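Local coordinates for protein botulinum neurotoxin type G (Clostridium botulinum, PDB 3MPP) that adheres to host nerve cells through its receptor-binding domain and delivers its protease light chain into the cytosol, at residues 24-27 with 28-32; 310-313 with 314-317; 339-343 with 344-348; 405-408 with 409-413. The protein carries 4 engineered substitutions. All blocks are in the same frame, centred on the assembly; numbering follows the deposited sequence.

Interaction 1. Residues 24-27 with 28-32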
ATOM      1  N   MET A  24      -3.225 -19.258 -20.233  1.00 55.61           N
ATOM      2  CA  MET A  24      -3.660 -19.158 -18.839  1.00 50.90           C
ATOM      3  C   MET A  24      -4.867 -20.030 -18.503  1.00 49.67           C
ATOM      4  O   MET A  24      -5.889 -19.982 -19.181  1.00 58.61           O
ATOM      5  CB  MET A  24      -4.002 -17.701 -18.492  1.00 53.60           C
ATOM      6  CG  MET A  24      -2.931 -16.693 -18.870  1.00 53.02           C
ATOM      7  SD  MET A  24      -1.409 -16.996 -17.967  1.00 68.14           S
ATOM      8  CE  MET A  24      -0.219 -16.224 -19.060  1.00284.71           C
ATOM      9  N   ASN A  25      -4.747 -20.827 -17.449  1.00 46.03           N
ATOM     10  CA  ASN A  25      -5.882 -21.582 -16.919  0.57 41.88           C
ATOM     11  C   ASN A  25      -6.258 -21.020 -15.545  1.00 45.93           C
ATOM     12  O   ASN A  25      -5.405 -20.925 -14.657  1.00 48.51           O
ATOM     13  CB  ASN A  25      -5.540 -23.069 -16.820  0.57 42.87           C
ATOM     14  CG  ASN A  25      -6.774 -23.957 -16.776  0.57 48.35           C
ATOM     15  OD1 ASN A  25      -7.775 -23.626 -16.141  0.57 51.44           O
ATOM     16  ND2 ASN A  25      -6.704 -25.099 -17.456  0.57 49.46           N
ATOM     17  N   VAL A  26      -7.525 -20.643 -15.375  1.00 42.91           N
ATOM     18  CA  VAL A  26      -7.980 -19.973 -14.154  1.00 41.36           C
ATOM     19  C   VAL A  26      -9.124 -20.713 -13.476  1.00 45.78           C
ATOM     20  O   VAL A  26     -10.168 -20.958 -14.089  1.00 43.21           O
ATOM     21  CB  VAL A  26      -8.462 -18.539 -14.450  1.00 45.01           C
ATOM     22  CG1 VAL A  26      -8.855 -17.831 -13.166  1.00 49.11           C
ATOM     23  CG2 VAL A  26      -7.389 -17.747 -15.196  1.00 49.14           C
ATOM     24  N   GLY A  27      -8.925 -21.062 -12.206  1.00 43.30           N
ATOM     25  CA  GLY A  27      -9.946 -21.745 -11.438  1.00 37.48           C
ATOM     26  C   GLY A  27     -11.142 -20.850 -11.213  1.00 39.04           C
ATOM     27  O   GLY A  27     -11.087 -19.654 -11.482  1.00 46.81           O
ATOM     28  N   SER A  28     -12.214 -21.426 -10.687  1.00 41.76           N
ATOM     29  CA  SER A  28     -13.452 -20.688 -10.470  1.00 44.98           C
ATOM     30  C   SER A  28     -13.466 -19.870  -9.172  1.00 46.37           C
ATOM     31  O   SER A  28     -14.369 -19.061  -8.971  1.00 40.22           O
ATOM     32  CB  SER A  28     -14.632 -21.658 -10.462  1.00 48.13           C
ATOM     33  OG  SER A  28     -14.496 -22.607  -9.419  1.00 46.07           O
ATOM     34  N   ASP A  29     -12.478 -20.086  -8.299  1.00 32.77           N
ATOM     35  CA  ASP A  29     -12.442 -19.409  -6.996  1.00 34.38           C
ATOM     36  C   ASP A  29     -11.350 -18.331  -6.932  1.00 35.27           C
ATOM     37  O   ASP A  29     -10.792 -18.060  -5.866  1.00 38.56           O
ATOM     38  CB  ASP A  29     -12.279 -20.430  -5.852  1.00 32.66           C
ATOM     39  CG  ASP A  29     -12.490 -19.813  -4.459  1.00 42.59           C
ATOM     40  OD1 ASP A  29     -13.386 -18.956  -4.290  1.00 36.13           O
ATOM     41  OD2 ASP A  29     -11.753 -20.204  -3.527  1.00 38.19           O
ATOM     42  N   VAL A  30     -11.057 -17.712  -8.074  1.00 35.04           N
ATOM     43  CA  VAL A  30     -10.141 -16.573  -8.115  1.00 35.04           C
ATOM     44  C   VAL A  30     -10.939 -15.282  -8.303  1.00 37.31           C
ATOM     45  O   VAL A  30     -11.872 -15.231  -9.095  1.00 40.17           O
ATOM     46  CB  VAL A  30      -9.100 -16.691  -9.252  1.00 36.57           C
ATOM     47  CG1 VAL A  30      -8.199 -15.456  -9.283  1.00 40.49           C
ATOM     48  CG2 VAL A  30      -8.257 -17.960  -9.093  1.00 34.45           C
ATOM     49  N   ILE A  31     -10.585 -14.247  -7.552  1.00 31.91           N
ATOM     50  CA  ILE A  31     -11.233 -12.950  -7.700  1.00 35.98           C
ATOM     51  C   ILE A  31     -10.306 -11.990  -8.441  1.00 31.89           C
ATOM     52  O   ILE A  31      -9.107 -11.915  -8.175  1.00 36.47           O
ATOM     53  CB  ILE A  31     -11.645 -12.344  -6.336  1.00 44.83           C
ATOM     54  CG1 ILE A  31     -12.786 -13.146  -5.709  1.00 51.41           C
ATOM     55  CG2 ILE A  31     -12.111 -10.900  -6.507  1.00 47.00           C
ATOM     56  CD1 ILE A  31     -12.374 -14.482  -5.170  1.00 60.86           C
ATOM     57  N   PHE A  32     -10.870 -11.256  -9.382  1.00 28.78           N
ATOM     58  CA  PHE A  32     -10.099 -10.313 -10.165  1.00 35.49           C
ATOM     59  C   PHE A  32     -10.702  -8.935  -9.984  1.00 39.81           C
ATOM     60  O   PHE A  32     -11.883  -8.801  -9.680  1.00 49.37           O
ATOM     61  CB  PHE A  32     -10.161 -10.659 -11.656  1.00 41.52           C
ATOM     62  CG  PHE A  32      -9.428 -11.920 -12.032  1.00 38.01           C
ATOM     63  CD1 PHE A  32      -8.063 -11.900 -12.246  1.00 38.30           C
ATOM     64  CD2 PHE A  32     -10.116 -13.114 -12.205  1.00 34.96           C
ATOM     65  CE1 PHE A  32      -7.385 -13.049 -12.604  1.00 37.20           C
ATOM     66  CE2 PHE A  32      -9.451 -14.270 -12.573  1.00 41.63           C
ATOM     67  CZ  PHE A  32      -8.082 -14.241 -12.771  1.00 45.49           C
TER
HETATM   68  O   HOH W   1     -12.287 -16.703 -11.516  1.00 49.02           O
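One methyl of Val26, CG1, carries most of the apolar contact at this bend in the chain. It meets the Phe32 ring at its edge, in the plane of the ring, with Val26 CG1 3.7 Å from Phe32 CE2 and as near to CZ. The two side chains come from opposite directions, so the methyl abuts the far end of the ring and does not lie over a face. The face is used by a closer neighbour in sequence: Val30 CG1 sits 3.6 Å above the ring plane, offset toward the rim. Val26 CG1 also touches Val30 CB at 4.1 Å, so that two branched residues and one ring enclose a small apolar patch. Val26 points CG1 there because this methyl is anti to the backbone N (chi1 -177°).

What brings the three together is the turn at Gly27, Ser28 and Asp29, which joins strand 23-26 to strand 30-33. Gly27 has no side chain at the corner, and its carbonyl oxygen takes a water. This water donates to Gly27 O at 3.2 Å and to Val30 O at 2.9 Å. Beyond this shell, Phe32 stacks on the ring of Tyr9, and Val26 rests on Leu14. Backbone bonds from Gly27 to Asn49 and from Ile31 to Lys41 tie the two arms to different sheets of the N-terminal receptor-binding subdomain, which belongs to the concanavalin-like clan. At this crossing between sheets the methyl-ring contacts depend on fit of shape, while the water supplies two directed bonds to carbonyls that have no proton to offer each other.

Interaction 2. Residues 310-313 with 314-317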
ATOM      1  N   LEU A 310     -13.861  18.032   1.366  1.00 22.23           N
ATOM      2  CA  LEU A 310     -13.739  16.971   2.355  1.00 24.00           C
ATOM      3  C   LEU A 310     -14.962  17.033   3.274  1.00 32.35           C
ATOM      4  O   LEU A 310     -15.056  17.926   4.115  1.00 22.13           O
ATOM      5  CB  LEU A 310     -12.429  17.118   3.152  1.00 24.48           C
ATOM      6  CG  LEU A 310     -11.124  16.786   2.402  1.00 28.51           C
ATOM      7  CD1 LEU A 310      -9.867  17.038   3.265  1.00 22.33           C
ATOM      8  CD2 LEU A 310     -11.141  15.316   1.931  1.00 27.40           C
ATOM      9  N   ASN A 311     -15.914  16.123   3.067  1.00 20.35           N
ATOM     10  CA  ASN A 311     -17.052  15.962   3.971  1.00 22.57           C
ATOM     11  C   ASN A 311     -16.601  15.144   5.187  1.00 20.29           C
ATOM     12  O   ASN A 311     -15.648  14.364   5.101  1.00 21.78           O
ATOM     13  CB  ASN A 311     -18.215  15.231   3.282  1.00 26.88           C
ATOM     14  CG  ASN A 311     -19.084  16.151   2.413  1.00 31.50           C
ATOM     15  OD1 ASN A 311     -18.862  17.355   2.335  1.00 29.63           O
ATOM     16  ND2 ASN A 311     -20.085  15.569   1.759  1.00 25.57           N
ATOM     17  N   ILE A 312     -17.288  15.314   6.310  1.00 19.84           N
ATOM     18  CA  ILE A 312     -17.019  14.510   7.497  1.00 23.79           C
ATOM     19  C   ILE A 312     -18.368  13.985   7.958  1.00 27.31           C
ATOM     20  O   ILE A 312     -19.280  14.770   8.211  1.00 23.38           O
ATOM     21  CB  ILE A 312     -16.409  15.346   8.628  1.00 28.87           C
ATOM     22  CG1 ILE A 312     -15.068  15.934   8.180  1.00 26.35           C
ATOM     23  CG2 ILE A 312     -16.306  14.502   9.919  1.00 21.01           C
ATOM     24  CD1 ILE A 312     -14.515  17.021   9.126  1.00 23.82           C
ATOM     25  N   ASP A 313     -18.510  12.662   8.039  1.00 23.25           N
ATOM     26  CA  ASP A 313     -19.847  12.096   8.237  1.00 24.91           C
ATOM     27  C   ASP A 313     -20.033  11.409   9.584  1.00 32.77           C
ATOM     28  O   ASP A 313     -21.027  10.724   9.782  1.00 33.61           O
ATOM     29  CB  ASP A 313     -20.222  11.126   7.104  1.00 32.21           C
ATOM     30  CG  ASP A 313     -19.473   9.797   7.201  1.00 40.57           C
ATOM     31  OD1 ASP A 313     -18.533   9.702   8.018  1.00 35.09           O
ATOM     32  OD2 ASP A 313     -19.822   8.850   6.461  1.00 36.60           O
ATOM     33  N   ASN A 314     -19.091  11.581  10.508  1.00 25.83           N
ATOM     34  CA  ASN A 314     -19.247  10.970  11.828  1.00 28.68           C
ATOM     35  C   ASN A 314     -19.214  11.956  13.003  1.00 28.42           C
ATOM     36  O   ASN A 314     -18.913  11.581  14.128  1.00 31.97           O
ATOM     37  CB  ASN A 314     -18.245   9.822  12.037  1.00 24.14           C
ATOM     38  CG  ASN A 314     -16.817  10.308  12.222  1.00 27.95           C
ATOM     39  OD1 ASN A 314     -16.453  11.388  11.770  1.00 22.38           O
ATOM     40  ND2 ASN A 314     -15.999   9.496  12.882  1.00 23.42           N
ATOM     41  N   ILE A 315     -19.518  13.216  12.742  1.00 29.25           N
ATOM     42  CA  ILE A 315     -19.613  14.202  13.821  1.00 30.90           C
ATOM     43  C   ILE A 315     -21.024  14.280  14.386  1.00 45.64           C
ATOM     44  O   ILE A 315     -21.220  14.475  15.591  1.00 50.79           O
ATOM     45  CB  ILE A 315     -19.193  15.597  13.354  1.00 33.79           C
ATOM     46  CG1 ILE A 315     -17.667  15.673  13.239  1.00 26.67           C
ATOM     47  CG2 ILE A 315     -19.693  16.659  14.337  1.00 34.92           C
ATOM     48  CD1 ILE A 315     -17.180  16.897  12.485  1.00 30.58           C
ATOM     49  N   SER A 316     -22.009  14.138  13.511  1.00 38.47           N
ATOM     50  CA  SER A 316     -23.402  14.118  13.942  1.00 44.07           C
ATOM     51  C   SER A 316     -24.253  13.624  12.797  1.00 42.30           C
ATOM     52  O   SER A 316     -23.720  13.147  11.794  1.00 30.95           O
ATOM     53  CB  SER A 316     -23.864  15.504  14.374  1.00 47.17           C
ATOM     54  OG  SER A 316     -24.153  16.321  13.254  1.00 51.83           O
ATOM     55  N   ASP A 317     -25.568  13.750  12.954  1.00 44.92           N
ATOM     56  CA  ASP A 317     -26.530  13.362  11.928  1.00 52.00           C
ATOM     57  C   ASP A 317     -26.373  14.178  10.648  1.00 46.74           C
ATOM     58  O   ASP A 317     -26.623  13.677   9.552  1.00 44.94           O
ATOM     59  CB  ASP A 317     -27.967  13.509  12.448  1.00 58.10           C
ATOM     60  CG  ASP A 317     -28.280  12.559  13.592  1.00 70.96           C
ATOM     61  OD1 ASP A 317     -27.462  11.651  13.860  1.00 71.57           O
ATOM     62  OD2 ASP A 317     -29.354  12.720  14.219  1.00 71.78           O
TER
HETATM   63  O   HOH W   2     -20.870  14.553  10.507  1.00 28.49           O
HETATM   64  O   HOH W   3     -23.400  12.264   9.080  1.00 42.24           O
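Ile312 meets Ile315 and Asn314 through one methyl, CG2, which lies anti to its backbone N and so turns into the bend that follows. Ile315 reaches back to it with its longer branch. From CB of Ile315, CG1 leaves on the side of the backbone N (chi1 -76°) and passes Ile312 CG2 at 3.8 Å; the chain then extends to CD1, which ends against the same methyl, Ile315 CD1 to Ile312 CG2 being 3.6 Å. Ile312 CG2 is also 3.6 Å from Asn314 OD1, a van der Waals contact, the polar need of OD1 being met by the backbone N of Arg284. A branched aliphatic suits both places, offering a methyl to its partner while its other faces pack on the sheet: Ile312 on Phe285 and Val322, Ile315 on Tyr320.

The bend leads out of strand 307-312 toward strand 320-325, an antiparallel connection in the beta-trefoil of the C-terminal receptor-binding subdomain. Two waters span it. One lies 2.8 Å from Ile312 O, to which it can donate, and accepts from Ile315 N at 2.9 Å; the other donates to Asp313 O and Ser316 O, each at 2.9 Å. The polar side chains at the corner turn to the residues leading into strand 285-289 and to the start of strand 239-244. Asp313 forms a salt bridge through OD1 with Arg284 and accepts from Gln239 through OD2, while Asn314 ND2 donates to Gly282 O. Their carboxylate and amide planes stand 51° apart.

Interaction 3. Residues 339-343 with 344-348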
ATOM      1  N   PRO A 339     -21.006  22.569   9.846  1.00 24.72           N
ATOM      2  CA  PRO A 339     -22.112  22.284   8.928  1.00 33.31           C
ATOM      3  C   PRO A 339     -21.967  23.094   7.641  1.00 37.75           C
ATOM      4  O   PRO A 339     -21.390  24.189   7.642  1.00 27.49           O
ATOM      5  CB  PRO A 339     -23.359  22.767   9.698  1.00 27.12           C
ATOM      6  CG  PRO A 339     -22.933  22.796  11.155  1.00 28.95           C
ATOM      7  CD  PRO A 339     -21.459  23.111  11.144  1.00 25.61           C
ATOM      8  N   ILE A 340     -22.505  22.557   6.555  1.00 34.39           N
ATOM      9  CA  ILE A 340     -22.478  23.231   5.264  1.00 40.66           C
ATOM     10  C   ILE A 340     -23.034  24.643   5.366  1.00 32.88           C
ATOM     11  O   ILE A 340     -24.052  24.879   6.026  1.00 32.09           O
ATOM     12  CB  ILE A 340     -23.287  22.458   4.205  1.00 45.87           C
ATOM     13  CG1 ILE A 340     -22.890  20.981   4.208  1.00 45.52           C
ATOM     14  CG2 ILE A 340     -23.096  23.085   2.822  1.00 46.06           C
ATOM     15  CD1 ILE A 340     -21.386  20.753   4.168  1.00 38.61           C
ATOM     16  N   ASN A 341     -22.364  25.583   4.704  1.00 30.85           N
ATOM     17  CA  ASN A 341     -22.760  26.990   4.783  1.00 32.87           C
ATOM     18  C   ASN A 341     -22.295  27.775   3.561  1.00 30.72           C
ATOM     19  O   ASN A 341     -21.397  27.326   2.844  1.00 34.48           O
ATOM     20  CB  ASN A 341     -22.137  27.622   6.034  1.00 28.82           C
ATOM     21  CG  ASN A 341     -20.610  27.684   5.953  1.00 27.73           C
ATOM     22  OD1 ASN A 341     -20.055  28.626   5.393  1.00 31.57           O
ATOM     23  ND2 ASN A 341     -19.929  26.669   6.507  1.00 22.46           N
ATOM     24  N   ASP A 342     -22.881  28.958   3.368  1.00 34.18           N
ATOM     25  CA  ASP A 342     -22.481  29.870   2.294  1.00 40.60           C
ATOM     26  C   ASP A 342     -21.803  31.135   2.824  1.00 36.55           C
ATOM     27  O   ASP A 342     -21.995  32.229   2.293  1.00 43.06           O
ATOM     28  CB  ASP A 342     -23.700  30.269   1.479  1.00 26.65           C
ATOM     29  CG  ASP A 342     -24.262  29.113   0.685  1.00 40.89           C
ATOM     30  OD1 ASP A 342     -23.461  28.367   0.093  1.00 48.66           O
ATOM     31  OD2 ASP A 342     -25.495  28.951   0.664  1.00 46.99           O
ATOM     32  N   ASP A 343     -21.033  30.982   3.888  1.00 33.30           N
ATOM     33  CA  ASP A 343     -20.385  32.124   4.514  1.00 29.29           C
ATOM     34  C   ASP A 343     -19.072  32.350   3.768  1.00 21.24           C
ATOM     35  O   ASP A 343     -18.178  31.510   3.803  1.00 23.17           O
ATOM     36  CB  ASP A 343     -20.157  31.834   5.999  1.00 32.30           C
ATOM     37  CG  ASP A 343     -19.601  33.020   6.754  1.00 38.38           C
ATOM     38  OD1 ASP A 343     -18.885  33.836   6.135  1.00 33.86           O
ATOM     39  OD2 ASP A 343     -19.890  33.128   7.971  1.00 31.60           O
ATOM     40  N   PRO A 344     -18.967  33.477   3.057  1.00 27.40           N
ATOM     41  CA  PRO A 344     -17.778  33.750   2.235  1.00 31.17           C
ATOM     42  C   PRO A 344     -16.495  33.993   3.045  1.00 32.24           C
ATOM     43  O   PRO A 344     -15.431  34.124   2.445  1.00 32.29           O
ATOM     44  CB  PRO A 344     -18.148  35.037   1.469  1.00 34.76           C
ATOM     45  CG  PRO A 344     -19.481  35.468   1.966  1.00 35.09           C
ATOM     46  CD  PRO A 344     -19.916  34.602   3.094  1.00 27.51           C
ATOM     47  N   THR A 345     -16.572  34.062   4.373  1.00 25.83           N
ATOM     48  CA  THR A 345     -15.336  34.164   5.151  1.00 33.21           C
ATOM     49  C   THR A 345     -14.662  32.791   5.262  1.00 34.09           C
ATOM     50  O   THR A 345     -13.550  32.666   5.771  1.00 28.94           O
ATOM     51  CB  THR A 345     -15.569  34.743   6.549  1.00 31.24           C
ATOM     52  OG1 THR A 345     -16.471  33.897   7.267  1.00 28.92           O
ATOM     53  CG2 THR A 345     -16.135  36.174   6.461  1.00 23.20           C
ATOM     54  N   PHE A 346     -15.348  31.758   4.785  1.00 27.01           N
ATOM     55  CA  PHE A 346     -14.784  30.413   4.783  1.00 27.22           C
ATOM     56  C   PHE A 346     -14.786  29.886   3.354  1.00 32.66           C
ATOM     57  O   PHE A 346     -15.570  30.345   2.522  1.00 33.65           O
ATOM     58  CB  PHE A 346     -15.595  29.483   5.682  1.00 29.96           C
ATOM     59  CG  PHE A 346     -15.797  30.005   7.083  1.00 38.29           C
ATOM     60  CD1 PHE A 346     -14.731  30.093   7.969  1.00 35.60           C
ATOM     61  CD2 PHE A 346     -17.053  30.386   7.518  1.00 39.28           C
ATOM     62  CE1 PHE A 346     -14.922  30.572   9.267  1.00 35.95           C
ATOM     63  CE2 PHE A 346     -17.250  30.860   8.810  1.00 43.82           C
ATOM     64  CZ  PHE A 346     -16.179  30.947   9.683  1.00 35.19           C
ATOM     65  N   TYR A 347     -13.922  28.916   3.073  1.00 29.12           N
ATOM     66  CA  TYR A 347     -13.823  28.360   1.735  1.00 24.54           C
ATOM     67  C   TYR A 347     -13.556  26.861   1.810  1.00 27.03           C
ATOM     68  O   TYR A 347     -12.718  26.411   2.605  1.00 24.05           O
ATOM     69  CB  TYR A 347     -12.690  29.064   0.993  1.00 28.50           C
ATOM     70  CG  TYR A 347     -12.623  28.786  -0.498  1.00 30.94           C
ATOM     71  CD1 TYR A 347     -13.749  28.911  -1.296  1.00 32.62           C
ATOM     72  CD2 TYR A 347     -11.415  28.439  -1.112  1.00 30.95           C
ATOM     73  CE1 TYR A 347     -13.695  28.685  -2.665  1.00 36.75           C
ATOM     74  CE2 TYR A 347     -11.352  28.215  -2.487  1.00 31.12           C
ATOM     75  CZ  TYR A 347     -12.496  28.336  -3.252  1.00 35.99           C
ATOM     76  OH  TYR A 347     -12.459  28.110  -4.608  1.00 39.20           O
ATOM     77  N   ASP A 348     -14.244  26.083   0.975  1.00 23.77           N
ATOM     78  CA  ASP A 348     -14.171  24.627   1.095  1.00 23.42           C
ATOM     79  C   ASP A 348     -13.554  23.912  -0.101  1.00 24.75           C
ATOM     80  O   ASP A 348     -13.360  22.700  -0.070  1.00 23.81           O
ATOM     81  CB  ASP A 348     -15.546  24.029   1.400  1.00 19.96           C
ATOM     82  CG  ASP A 348     -16.584  24.345   0.313  1.00 32.56           C
ATOM     83  OD1 ASP A 348     -16.309  25.160  -0.589  1.00 32.88           O
ATOM     84  OD2 ASP A 348     -17.683  23.780   0.376  1.00 32.51           O
TER
HETATM   85  O   HOH W   4     -20.113  25.235   1.244  1.00 46.02           O
HETATM   86  O   HOH W   5     -18.364  34.843   9.344  1.00 23.20           O
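Asp343 holds Thr345 through a single carboxylate oxygen and Phe346 through its carbonyl. OD1 of Asp343 accepts from Thr345 OG1 at 2.7 Å and from Thr345 N at 2.9 Å. Both donors come from the same face of the carboxylate: the hydroxyl well above the plane (56° out), the amide on the anti side and only modestly out of it. With CG anti to its backbone N (chi1 -175°), Asp343 carries the carboxylate forward over the turn. The backbone bond Phe346 N to Asp343 O, 3.0 Å, closes a type I turn in which Pro344, with its fixed phi, suits the second position. Upstream, Asn341 OD1 accepts from Asp343 N on a lone pair (3.0 Å), an Asx turn, while Asn341 ND2 donates to Pro339 O.

Water joins Asp343 OD2 to Thr345 OG1, and another links Asn341 O to Asp348 OD2.

In van der Waals contact, Phe346 CE2 lies 3.6 Å from Asp343 OD2, with carboxylate and ring planes 65° apart.

The loop connects strand 332-339 to strand 346-353, both neighbours of strand 320-325. Phe346 stacks on Phe336 and touches Leu325 of strand 320-325, while Asp348 forms a salt bridge with Arg321 of that strand.

Interaction 4. Residues 405-408 with 409-413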
ATOM      1  N   ARG A 405       7.091  26.872   2.245  1.00 26.83           N
ATOM      2  CA  ARG A 405       8.399  27.530   2.282  1.00 33.48           C
ATOM      3  C   ARG A 405       9.514  26.657   1.708  1.00 32.71           C
ATOM      4  O   ARG A 405       9.640  25.477   2.043  1.00 36.11           O
ATOM      5  CB  ARG A 405       8.743  27.994   3.700  1.00 28.46           C
ATOM      6  CG  ARG A 405       7.770  29.070   4.189  1.00 40.78           C
ATOM      7  CD  ARG A 405       8.222  29.720   5.477  1.00 37.46           C
ATOM      8  NE  ARG A 405       9.525  30.377   5.371  1.00 35.75           N
ATOM      9  CZ  ARG A 405      10.080  31.046   6.375  1.00 33.15           C
ATOM     10  NH1 ARG A 405       9.423  31.139   7.526  1.00 30.17           N
ATOM     11  NH2 ARG A 405      11.275  31.618   6.237  1.00 27.53           N
ATOM     12  N   ARG A 406      10.309  27.256   0.834  1.00 26.81           N
ATOM     13  CA  ARG A 406      11.429  26.577   0.207  1.00 28.23           C
ATOM     14  C   ARG A 406      12.638  26.806   1.097  1.00 25.27           C
ATOM     15  O   ARG A 406      13.566  27.517   0.727  1.00 28.11           O
ATOM     16  CB  ARG A 406      11.682  27.143  -1.195  1.00 33.59           C
ATOM     17  CG  ARG A 406      10.461  27.131  -2.120  1.00 42.47           C
ATOM     18  CD  ARG A 406       9.504  25.978  -1.836  1.00 48.95           C
ATOM     19  NE  ARG A 406      10.165  24.678  -1.783  1.00 62.33           N
ATOM     20  CZ  ARG A 406       9.613  23.579  -1.274  1.00 66.95           C
ATOM     21  NH1 ARG A 406       8.384  23.614  -0.770  1.00 70.62           N
ATOM     22  NH2 ARG A 406      10.290  22.443  -1.261  1.00 61.40           N
ATOM     23  N   ILE A 407      12.592  26.210   2.286  1.00 25.72           N
ATOM     24  CA  ILE A 407      13.620  26.390   3.301  1.00 28.74           C
ATOM     25  C   ILE A 407      14.989  25.912   2.814  1.00 24.83           C
ATOM     26  O   ILE A 407      16.011  26.542   3.075  1.00 27.31           O
ATOM     27  CB  ILE A 407      13.211  25.646   4.593  1.00 36.54           C
ATOM     28  CG1 ILE A 407      11.852  26.174   5.076  1.00 44.33           C
ATOM     29  CG2 ILE A 407      14.266  25.802   5.668  1.00 37.44           C
ATOM     30  CD1 ILE A 407      11.084  25.193   5.919  1.00 56.24           C
ATOM     31  N   SER A 408      14.994  24.780   2.118  1.00 24.31           N
ATOM     32  CA  SER A 408      16.197  24.245   1.506  1.00 31.67           C
ATOM     33  C   SER A 408      15.727  23.264   0.443  1.00 27.45           C
ATOM     34  O   SER A 408      14.562  22.894   0.434  1.00 25.03           O
ATOM     35  CB  SER A 408      17.040  23.518   2.548  1.00 28.06           C
ATOM     36  OG  SER A 408      16.262  22.531   3.200  1.00 30.33           O
ATOM     37  N   GLU A 409      16.628  22.838  -0.439  1.00 28.63           N
ATOM     38  CA  GLU A 409      16.244  21.917  -1.509  1.00 32.70           C
ATOM     39  C   GLU A 409      15.752  20.546  -1.004  1.00 34.08           C
ATOM     40  O   GLU A 409      15.001  19.879  -1.696  1.00 37.30           O
ATOM     41  CB  GLU A 409      17.386  21.752  -2.528  1.00 30.10           C
ATOM     42  CG  GLU A 409      17.617  22.968  -3.445  1.00 28.94           C
ATOM     43  CD  GLU A 409      18.521  24.041  -2.841  1.00 38.17           C
ATOM     44  OE1 GLU A 409      18.629  24.118  -1.600  1.00 35.54           O
ATOM     45  OE2 GLU A 409      19.135  24.812  -3.619  1.00 38.74           O
ATOM     46  N   ASN A 410      16.166  20.134   0.195  1.00 26.90           N
ATOM     47  CA  ASN A 410      15.778  18.826   0.745  1.00 28.45           C
ATOM     48  C   ASN A 410      14.665  18.924   1.789  1.00 30.90           C
ATOM     49  O   ASN A 410      14.372  17.952   2.497  1.00 27.43           O
ATOM     50  CB  ASN A 410      16.982  18.135   1.397  1.00 31.31           C
ATOM     51  CG  ASN A 410      17.368  18.769   2.744  1.00 47.33           C
ATOM     52  OD1 ASN A 410      17.002  19.909   3.032  1.00 42.93           O
ATOM     53  ND2 ASN A 410      18.116  18.030   3.563  1.00 47.00           N
ATOM     54  N   ILE A 411      14.074  20.106   1.910  1.00 26.46           N
ATOM     55  CA  ILE A 411      13.076  20.363   2.951  1.00 21.29           C
ATOM     56  C   ILE A 411      11.981  19.297   2.974  1.00 27.70           C
ATOM     57  O   ILE A 411      11.522  18.889   4.037  1.00 29.68           O
ATOM     58  CB  ILE A 411      12.454  21.785   2.810  1.00 21.39           C
ATOM     59  CG1 ILE A 411      11.598  22.127   4.032  1.00 29.67           C
ATOM     60  CG2 ILE A 411      11.630  21.899   1.546  1.00 27.70           C
ATOM     61  CD1 ILE A 411      12.246  21.762   5.344  1.00 22.88           C
ATOM     62  N   ASN A 412      11.580  18.812   1.806  1.00 26.44           N
ATOM     63  CA  ASN A 412      10.469  17.864   1.755  1.00 35.76           C
ATOM     64  C   ASN A 412      10.788  16.502   2.386  1.00 34.07           C
ATOM     65  O   ASN A 412       9.890  15.723   2.676  1.00 30.22           O
ATOM     66  CB  ASN A 412       9.937  17.717   0.320  1.00 35.70           C
ATOM     67  CG  ASN A 412       9.397  19.031  -0.240  1.00 39.67           C
ATOM     68  OD1 ASN A 412       8.831  19.852   0.495  1.00 37.67           O
ATOM     69  ND2 ASN A 412       9.554  19.228  -1.543  1.00 31.95           N
ATOM     70  N   LYS A 413      12.065  16.220   2.623  1.00 27.65           N
ATOM     71  CA  LYS A 413      12.426  14.964   3.261  1.00 35.16           C
ATOM     72  C   LYS A 413      12.354  15.065   4.785  1.00 29.24           C
ATOM     73  O   LYS A 413      12.287  14.051   5.477  1.00 29.51           O
ATOM     74  CB  LYS A 413      13.823  14.521   2.812  1.00 45.64           C
ATOM     75  CG  LYS A 413      13.878  14.150   1.336  1.00 55.26           C
ATOM     76  CD  LYS A 413      15.307  14.006   0.837  1.00 64.44           C
ATOM     77  CE  LYS A 413      15.324  13.671  -0.647  1.00 64.11           C
ATOM     78  NZ  LYS A 413      14.437  14.591  -1.414  1.00 66.79           N
TER
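Ser408 OG donates to Asn410 OD1 at 2.7 Å, nearly along the C=O axis of the amide (C=O...donor angle 170°). Small Ser408 holds its hydroxyl between backbone N and carbonyl carbon (chi1 55°), where it can reach over the turn it opens. That turn is a type I beta turn closed by Ile411 N to Ser408 O, 3.2 Å, the donor lying above the carbonyl plane.

Ile411, the buried residue of this otherwise surface-lying contact, is met from two sides. Its CG1 packs on Ile407 CD1 at 3.6 Å, two aliphatic branches crossing obliquely. Its CG2 touches Arg406 NH2, the two side chains crossing at about a right angle. The bent arginine chain brings NH2 weakly to Asn412 OD1 at 3.5 Å, with guanidinium and amide planes 54° apart; Asn412 OD1 also has a weak bond from Arg415.

The loop follows strand 394-400 and leads into the short helix 411-414, within the C-terminal trefoil subdomain. Here Ile407 lies against Trp402, the inferred ganglioside-binding site, while Arg415, just past the helix, donates to Arg405 O and Asn412 packs on Tyr356.

Overall arrangement
Along the chain the four contacts come in series, each a local turn at the surface. Interaction 1 stands alone in the N-terminal subdomain, a concanavalin-like sandwich, where it passes from one sheet to another; its centre is 40 to 50 Å from the other three. Those three belong to the C-terminal trefoil subdomain. Interactions 2 and 3 are closest, with centres about 15 Å apart and nearest atoms about 5 Å, and both adjoin neighbouring strands of one sheet, 307-312 and 346-353. Interaction 4 lies over 30 Å from either, centre to centre. Of the four, interaction 4 is the one beside the inferred ganglioside-binding site; the others are strand connections that lie away from it.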